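Local coordinates for protein cystalysin (PDB 1C7O) that belongs to the class I and II aminotransferase family of pyridoxal-phosphate-dependent enzymes and here holds the ligand PPG in its pocket, at residues A39-K44 with G324-W329; S237-I242 with K290-C295. All blocks are in the same frame, centred on the assembly; numbering follows the deposited sequence.

Contact 1 of 2, residues A39-K44 with G324-W329; sequences ADMEFK and GTYLQW. With PPG ((2E,3E)-4-(2-aminoethoxy)-2-[({3-hydroxy-2-methyl-5-[(phosphonooxy)methyl]pyridin-4-yl}methyl)imino]but-3-enoic acid), chain I.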
loop_
_atom_site.group_PDB
_atom_site.type_symbol
_atom_site.label_atom_id
_atom_site.label_comp_id
_atom_site.label_asym_id
_atom_site.label_seq_id
_atom_site.Cartn_x
_atom_site.Cartn_y
_atom_site.Cartn_z
ATOM N N ALA A 39 -10.768 -15.271 -0.216
ATOM C CA ALA A 39 -10.237 -15.641 1.094
ATOM C C ALA A 39 -10.144 -14.573 2.195
ATOM O O ALA A 39 -9.040 -14.196 2.606
ATOM C CB ALA A 39 -8.873 -16.308 0.932
ATOM N N ASP A 40 -11.288 -14.065 2.644
ATOM C CA ASP A 40 -11.325 -13.142 3.779
ATOM C C ASP A 40 -12.477 -13.716 4.600
ATOM O O ASP A 40 -13.302 -14.458 4.061
ATOM C CB ASP A 40 -11.518 -11.656 3.368
ATOM C CG ASP A 40 -12.894 -11.344 2.786
ATOM O OD1 ASP A 40 -13.100 -10.162 2.411
ATOM O OD2 ASP A 40 -13.755 -12.242 2.699
ATOM N N MET A 41 -12.527 -13.421 5.894
ATOM C CA MET A 41 -13.559 -14.009 6.751
ATOM C C MET A 41 -14.922 -13.329 6.835
ATOM O O MET A 41 -15.043 -12.109 6.687
ATOM C CB MET A 41 -13.023 -14.170 8.172
ATOM C CG MET A 41 -11.751 -14.980 8.286
ATOM S SD MET A 41 -11.368 -15.290 10.010
ATOM C CE MET A 41 -9.785 -16.145 9.862
ATOM N N GLU A 42 -15.945 -14.146 7.082
ATOM C CA GLU A 42 -17.305 -13.651 7.229
ATOM C C GLU A 42 -17.614 -13.626 8.720
ATOM O O GLU A 42 -18.745 -13.872 9.149
ATOM C CB GLU A 42 -18.312 -14.543 6.482
ATOM C CG GLU A 42 -18.335 -14.352 4.951
ATOM C CD GLU A 42 -18.446 -12.886 4.522
ATOM O OE1 GLU A 42 -19.379 -12.183 4.966
ATOM O OE2 GLU A 42 -17.593 -12.436 3.731
ATOM N N PHE A 43 -16.572 -13.338 9.494
ATOM C CA PHE A 43 -16.638 -13.234 10.949
ATOM C C PHE A 43 -16.236 -11.814 11.337
ATOM O O PHE A 43 -15.405 -11.200 10.670
ATOM C CB PHE A 43 -15.644 -14.191 11.612
ATOM C CG PHE A 43 -15.975 -15.644 11.444
ATOM C CD1 PHE A 43 -15.022 -16.528 10.937
ATOM C CD2 PHE A 43 -17.210 -16.142 11.831
ATOM C CE1 PHE A 43 -15.301 -17.884 10.824
ATOM C CE2 PHE A 43 -17.496 -17.497 11.720
ATOM C CZ PHE A 43 -16.543 -18.365 11.217
ATOM N N LYS A 44 -16.820 -11.289 12.411
ATOM C CA LYS A 44 -16.455 -9.957 12.863
ATOM C C LYS A 44 -15.022 -10.061 13.360
ATOM O O LYS A 44 -14.603 -11.118 13.833
ATOM C CB LYS A 44 -17.380 -9.495 13.990
ATOM C CG LYS A 44 -18.561 -8.622 13.528
ATOM C CD LYS A 44 -18.077 -7.253 13.000
ATOM C CE LYS A 44 -19.221 -6.279 12.676
ATOM N NZ LYS A 44 -20.071 -6.722 11.537
ATOM N N GLY A 324 -4.817 -27.572 6.268
ATOM C CA GLY A 324 -4.549 -26.176 6.571
ATOM C C GLY A 324 -5.420 -25.221 5.773
ATOM O O GLY A 324 -6.078 -25.638 4.824
ATOM N N THR A 325 -5.393 -23.941 6.147
ATOM C CA THR A 325 -6.203 -22.895 5.522
ATOM C C THR A 325 -7.655 -23.190 5.848
ATOM O O THR A 325 -7.951 -24.143 6.565
ATOM C CB THR A 325 -6.050 -22.821 3.960
ATOM O OG1 THR A 325 -6.748 -23.909 3.335
ATOM C CG2 THR A 325 -4.586 -22.860 3.563
ATOM N N TYR A 326 -8.559 -22.362 5.344
ATOM C CA TYR A 326 -9.979 -22.577 5.587
ATOM C C TYR A 326 -10.661 -22.601 4.241
ATOM O O TYR A 326 -11.836 -22.275 4.113
ATOM C CB TYR A 326 -10.562 -21.483 6.492
ATOM C CG TYR A 326 -10.344 -20.044 6.041
ATOM C CD1 TYR A 326 -9.666 -19.136 6.860
ATOM C CD2 TYR A 326 -10.865 -19.573 4.830
ATOM C CE1 TYR A 326 -9.514 -17.795 6.491
ATOM C CE2 TYR A 326 -10.723 -18.234 4.454
ATOM C CZ TYR A 326 -10.044 -17.350 5.289
ATOM O OH TYR A 326 -9.897 -16.032 4.928
ATOM N N LEU A 327 -9.890 -23.005 3.236
ATOM C CA LEU A 327 -10.362 -23.107 1.861
ATOM C C LEU A 327 -10.364 -24.596 1.473
ATOM O O LEU A 327 -9.324 -25.169 1.131
ATOM C CB LEU A 327 -9.431 -22.308 0.952
ATOM C CG LEU A 327 -9.160 -20.858 1.391
ATOM C CD1 LEU A 327 -8.055 -20.240 0.540
ATOM C CD2 LEU A 327 -10.443 -20.039 1.278
ATOM N N GLN A 328 -11.542 -25.211 1.536
ATOM C CA GLN A 328 -11.713 -26.626 1.229
ATOM C C GLN A 328 -11.861 -26.898 -0.265
ATOM O O GLN A 328 -12.637 -26.231 -0.952
ATOM C CB GLN A 328 -12.920 -27.162 1.997
ATOM C CG GLN A 328 -13.264 -28.610 1.710
ATOM C CD GLN A 328 -14.150 -29.206 2.786
ATOM O OE1 GLN A 328 -15.029 -28.533 3.327
ATOM N NE2 GLN A 328 -13.929 -30.478 3.097
ATOM N N TRP A 329 -11.117 -27.897 -0.744
ATOM C CA TRP A 329 -11.074 -28.307 -2.156
ATOM C C TRP A 329 -12.119 -29.402 -2.423
ATOM O O TRP A 329 -11.955 -30.541 -1.982
ATOM C CB TRP A 329 -9.661 -28.832 -2.457
ATOM C CG TRP A 329 -9.227 -28.873 -3.915
ATOM C CD1 TRP A 329 -8.602 -29.911 -4.544
ATOM C CD2 TRP A 329 -9.321 -27.817 -4.889
ATOM N NE1 TRP A 329 -8.299 -29.573 -5.840
ATOM C CE2 TRP A 329 -8.726 -28.296 -6.081
ATOM C CE3 TRP A 329 -9.841 -26.515 -4.869
ATOM C CZ2 TRP A 329 -8.640 -27.521 -7.244
ATOM C CZ3 TRP A 329 -9.755 -25.739 -6.032
ATOM C CH2 TRP A 329 -9.158 -26.249 -7.202
HETATM N N1 PPG I . -0.841 -15.784 -0.947
HETATM C C2 PPG I . -1.706 -16.868 -0.879
HETATM C C2A PPG I . -1.066 -18.210 -1.016
HETATM C C3 PPG I . -3.127 -16.581 -0.643
HETATM O O3 PPG I . -3.903 -17.724 -0.608
HETATM C C4 PPG I . -3.575 -15.259 -0.493
HETATM C C4A PPG I . -5.085 -15.013 -0.440
HETATM C C5 PPG I . -2.536 -14.158 -0.593
HETATM C C6 PPG I . -1.205 -14.492 -0.818
HETATM C C5A PPG I . -2.937 -12.632 -0.526
HETATM O OP4 PPG I . -2.029 -11.877 0.300
HETATM P P PPG I . -2.108 -10.263 0.322
HETATM O OP1 PPG I . -1.715 -9.824 -1.038
HETATM O OP2 PPG I . -1.133 -9.797 1.417
HETATM O OP3 PPG I . -3.497 -9.923 0.712
HETATM N N4A PPG I . -5.657 -14.939 -1.765
HETATM C CAI PPG I . -7.121 -14.822 -1.891
HETATM C CBC PPG I . -7.906 -16.043 -2.270
HETATM O O2B PPG I . -9.292 -15.996 -2.451
HETATM O O3B PPG I . -7.283 -17.179 -2.423
HETATM C CBI PPG I . -7.776 -13.581 -1.581
HETATM C CGI PPG I . -8.300 -12.755 -2.611
HETATM O OET PPG I . -7.452 -12.106 -3.600
HETATM C CEI PPG I . -8.337 -11.124 -4.317
HETATM C CFI PPG I . -8.815 -10.033 -3.332
HETATM N NI PPG I . -9.721 -9.107 -3.933
#

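Contact 2 of 2, residues S237-I242 with K290-C295; sequences SKTFNI and KWLDGC. With PPG ((2E,3E)-4-(2-aminoethoxy)-2-[({3-hydroxy-2-methyl-5-[(phosphonooxy)methyl]pyridin-4-yl}methyl)imino]but-3-enoic acid), chain I.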
loop_
_atom_site.group_PDB
_atom_site.type_symbol
_atom_site.label_atom_id
_atom_site.label_comp_id
_atom_site.label_asym_id
_atom_site.label_seq_id
_atom_site.Cartn_x
_atom_site.Cartn_y
_atom_site.Cartn_z
ATOM N N SER A 237 -2.749 -10.884 8.094
ATOM C CA SER A 237 -3.975 -10.723 7.332
ATOM C C SER A 237 -4.974 -11.886 7.356
ATOM O O SER A 237 -6.116 -11.703 7.778
ATOM C CB SER A 237 -3.621 -10.352 5.888
ATOM O OG SER A 237 -2.641 -11.234 5.375
ATOM N N LYS A 238 -4.566 -13.069 6.897
ATOM C CA LYS A 238 -5.475 -14.206 6.881
ATOM C C LYS A 238 -5.811 -14.695 8.282
ATOM O O LYS A 238 -6.963 -15.018 8.575
ATOM C CB LYS A 238 -4.889 -15.361 6.059
ATOM C CG LYS A 238 -4.911 -15.147 4.548
ATOM C CD LYS A 238 -5.807 -13.961 4.163
ATOM C CE LYS A 238 -5.908 -13.785 2.671
ATOM N NZ LYS A 238 -4.552 -13.644 2.105
ATOM N N THR A 239 -4.796 -14.738 9.141
ATOM C CA THR A 239 -4.952 -15.189 10.521
ATOM C C THR A 239 -6.065 -14.472 11.267
ATOM O O THR A 239 -6.953 -15.119 11.828
ATOM C CB THR A 239 -3.654 -14.980 11.346
ATOM O OG1 THR A 239 -2.541 -15.584 10.675
ATOM C CG2 THR A 239 -3.804 -15.599 12.729
ATOM N N PHE A 240 -6.022 -13.138 11.271
ATOM C CA PHE A 240 -7.013 -12.362 12.009
ATOM C C PHE A 240 -8.047 -11.574 11.195
ATOM O O PHE A 240 -8.699 -10.667 11.720
ATOM C CB PHE A 240 -6.293 -11.430 12.983
ATOM C CG PHE A 240 -5.323 -12.141 13.894
ATOM C CD1 PHE A 240 -3.971 -12.214 13.577
ATOM C CD2 PHE A 240 -5.769 -12.771 15.055
ATOM C CE1 PHE A 240 -3.080 -12.900 14.393
ATOM C CE2 PHE A 240 -4.878 -13.467 15.884
ATOM C CZ PHE A 240 -3.532 -13.531 15.550
ATOM N N ASN A 241 -8.203 -11.938 9.923
ATOM C CA ASN A 241 -9.164 -11.301 9.023
ATOM C C ASN A 241 -8.923 -9.804 8.842
ATOM O O ASN A 241 -9.853 -9.003 8.966
ATOM C CB ASN A 241 -10.603 -11.541 9.525
ATOM C CG ASN A 241 -11.658 -11.228 8.465
ATOM O OD1 ASN A 241 -11.396 -11.327 7.271
ATOM N ND2 ASN A 241 -12.866 -10.871 8.906
ATOM N N ILE A 242 -7.678 -9.429 8.546
ATOM C CA ILE A 242 -7.346 -8.027 8.342
ATOM C C ILE A 242 -6.578 -7.796 7.053
ATOM O O ILE A 242 -5.567 -7.098 7.033
ATOM C CB ILE A 242 -6.553 -7.435 9.541
ATOM C CG1 ILE A 242 -5.205 -8.137 9.714
ATOM C CG2 ILE A 242 -7.366 -7.587 10.803
ATOM C CD1 ILE A 242 -4.382 -7.618 10.911
ATOM N N LYS A 290 -6.397 -16.390 21.672
ATOM C CA LYS A 290 -7.562 -17.201 22.048
ATOM C C LYS A 290 -8.590 -17.168 20.920
ATOM O O LYS A 290 -9.221 -18.180 20.595
ATOM C CB LYS A 290 -8.218 -16.657 23.325
ATOM C CG LYS A 290 -7.376 -16.778 24.588
ATOM C CD LYS A 290 -6.984 -18.231 24.839
ATOM C CE LYS A 290 -6.162 -18.392 26.117
ATOM N NZ LYS A 290 -5.678 -19.798 26.296
ATOM N N TRP A 291 -8.749 -15.987 20.334
ATOM C CA TRP A 291 -9.692 -15.781 19.254
ATOM C C TRP A 291 -9.335 -16.675 18.078
ATOM O O TRP A 291 -10.204 -17.305 17.484
ATOM C CB TRP A 291 -9.668 -14.314 18.822
ATOM C CG TRP A 291 -10.673 -14.004 17.778
ATOM C CD1 TRP A 291 -11.961 -13.606 17.974
ATOM C CD2 TRP A 291 -10.493 -14.105 16.360
ATOM N NE1 TRP A 291 -12.595 -13.453 16.766
ATOM C CE2 TRP A 291 -11.718 -13.754 15.759
ATOM C CE3 TRP A 291 -9.416 -14.461 15.540
ATOM C CZ2 TRP A 291 -11.901 -13.747 14.372
ATOM C CZ3 TRP A 291 -9.597 -14.456 14.157
ATOM C CH2 TRP A 291 -10.834 -14.100 13.590
ATOM N N LEU A 292 -8.050 -16.720 17.749
ATOM C CA LEU A 292 -7.566 -17.540 16.651
ATOM C C LEU A 292 -7.878 -19.018 16.880
ATOM O O LEU A 292 -8.313 -19.723 15.966
ATOM C CB LEU A 292 -6.055 -17.349 16.477
ATOM C CG LEU A 292 -5.369 -18.254 15.448
ATOM C CD1 LEU A 292 -6.129 -18.222 14.133
ATOM C CD2 LEU A 292 -3.940 -17.799 15.239
ATOM N N ASP A 293 -7.658 -19.486 18.103
ATOM C CA ASP A 293 -7.912 -20.882 18.420
ATOM C C ASP A 293 -9.389 -21.182 18.246
ATOM O O ASP A 293 -9.761 -22.191 17.652
ATOM C CB ASP A 293 -7.483 -21.196 19.857
ATOM C CG ASP A 293 -6.047 -20.764 20.157
ATOM O OD1 ASP A 293 -5.156 -20.977 19.302
ATOM O OD2 ASP A 293 -5.807 -20.218 21.259
ATOM N N GLY A 294 -10.233 -20.296 18.763
ATOM C CA GLY A 294 -11.665 -20.492 18.654
ATOM C C GLY A 294 -12.094 -20.520 17.206
ATOM O O GLY A 294 -12.949 -21.319 16.808
ATOM N N CYS A 295 -11.470 -19.653 16.414
ATOM C CA CYS A 295 -11.773 -19.535 14.996
ATOM C C CYS A 295 -11.426 -20.805 14.212
ATOM O O CYS A 295 -12.151 -21.194 13.287
ATOM C CB CYS A 295 -11.025 -18.330 14.420
ATOM S SG CYS A 295 -11.403 -17.962 12.693
HETATM N N1 PPG I . -0.841 -15.784 -0.947
HETATM C C2 PPG I . -1.706 -16.868 -0.879
HETATM C C2A PPG I . -1.066 -18.210 -1.016
HETATM C C3 PPG I . -3.127 -16.581 -0.643
HETATM O O3 PPG I . -3.903 -17.724 -0.608
HETATM C C4 PPG I . -3.575 -15.259 -0.493
HETATM C C4A PPG I . -5.085 -15.013 -0.440
HETATM C C5 PPG I . -2.536 -14.158 -0.593
HETATM C C6 PPG I . -1.205 -14.492 -0.818
HETATM C C5A PPG I . -2.937 -12.632 -0.526
HETATM O OP4 PPG I . -2.029 -11.877 0.300
HETATM P P PPG I . -2.108 -10.263 0.322
HETATM O OP1 PPG I . -1.715 -9.824 -1.038
HETATM O OP2 PPG I . -1.133 -9.797 1.417
HETATM O OP3 PPG I . -3.497 -9.923 0.712
HETATM N N4A PPG I . -5.657 -14.939 -1.765
HETATM C CAI PPG I . -7.121 -14.822 -1.891
HETATM C CBC PPG I . -7.906 -16.043 -2.270
HETATM O O2B PPG I . -9.292 -15.996 -2.451
HETATM O O3B PPG I . -7.283 -17.179 -2.423
HETATM C CBI PPG I . -7.776 -13.581 -1.581
HETATM C CGI PPG I . -8.300 -12.755 -2.611
HETATM O OET PPG I . -7.452 -12.106 -3.600
HETATM C CEI PPG I . -8.337 -11.124 -4.317
HETATM C CFI PPG I . -8.815 -10.033 -3.332
HETATM N NI PPG I . -9.721 -9.107 -3.933
#

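Contact 1 of 2, residues A39-K44 with G324-W329
Tyr326 reaches from just before strand 327-331 to the backbone of Ala39 and Asp40. Its CG sits between the backbone N and the carbonyl carbon (chi1 54°), and this carries the ring across to the loop. The hydroxyl leads. Tyr326 OH lies 3.1 Å from Ala39 O. Asp40 N is near the plane of the ring, at its edge, but its angle to the hydroxyl is poor for a bond. Met41 runs past the same ring obliquely. Its CG already lies 4.0 Å from Tyr326 CE1, and the extended chain beyond it (chi2 -172°) carries CE alongside the same ring atom, 3.8 Å away. Met41 SD also meets the edge of the Phe43 ring, in its plane. Leu327 brings both methyls to Ala39, with CD1 4.0 Å from Ala39 CB. Thr325 steadies the turn before the strand: its OG1 accepts from Leu327 N at 3.3 Å, an ST turn. The Asp40 carboxylate takes its partners outside the two segments, in salt bridges with Arg11 and Lys18. The contact is buried. Ala39 N donates to PPG O2B at 2.8 Å, with an angle of 140° at the hydrogen, and Arg369 is hydrogen-bonded to PPG as well. The packing thus backs a ligand-pocket wall in the fold of the class I and II aminotransferase family (fold type I), where an N-terminal loop meets the small C-terminal sheet.

Contact 2 of 2, residues S237-I242 with K290-C295
The indole of Trp291 has the backbone O of Thr239 at its edge, in the plane of the ring, 3.6 Å from CZ3. Cys295 CB, one helical turn on, lies over one face of the indole, off centre, near the ring's margin. The Phe240 ring has Thr239 CG2 over one face, also off centre. The Phe240 and Trp291 side chains run alongside one another, pointing opposite ways. Phe240 CD2 comes 4.0 Å from Trp291 CE3. Trp291 CZ3 also touches Phe240 CA at 4.0 Å. Leu292 fills the next position along helix 289-313. Its side chain runs at about a right angle to Phe240, with CB 4.1 Å from Phe240 CE2. Its chi1 of 174° swings CG out toward Thr239, and chi2 (50°) turns the methyls onto the threonine methyl. There Leu292 CD1 is 3.8 Å from Thr239 CG2. The hydroxyl of Thr239 serves another partner, Asp208. The short, weakly bonded helix 237-240 ends in a Schellman motif. Asn241 has positive phi (60°), and Ile242 N bonds back to Ser237 O at 2.9 Å. At the start of this helix Lys238 reaches the ligand, with NZ 2.9 Å from PPG C4A. Trp78 and Arg82 of helix 69-83 pack on Leu292, and Tyr3 and Phe5 meet the Trp291 ring. Between the two segments the chemistry is almost wholly apolar. Shape and dispersion, not polar bonds, join the lysine-bearing turn to the long helix.

Contacts 1 and 2 have centres about 10 Å apart and touch directly. Contact 2 is nested in the chain loop that contact 1 closes. Asn241 is one tie: its OD1 lies 2.7 Å from Met41 N, probably a hydrogen bond. Met41 bridges the two contacts, since its CE is 3.3 Å from Lys238 O and its side chain also packs on Trp291 and Cys295. Ala39 O is 3.2 Å from Lys238 CE. Both contacts reach PPG, from Ala39 at the carboxylate and from Lys238 at C4A. Tyr64 of the second subunit is hydrogen-bonded to PPG and packs on Asp40, which places the pocket near the dimer interface.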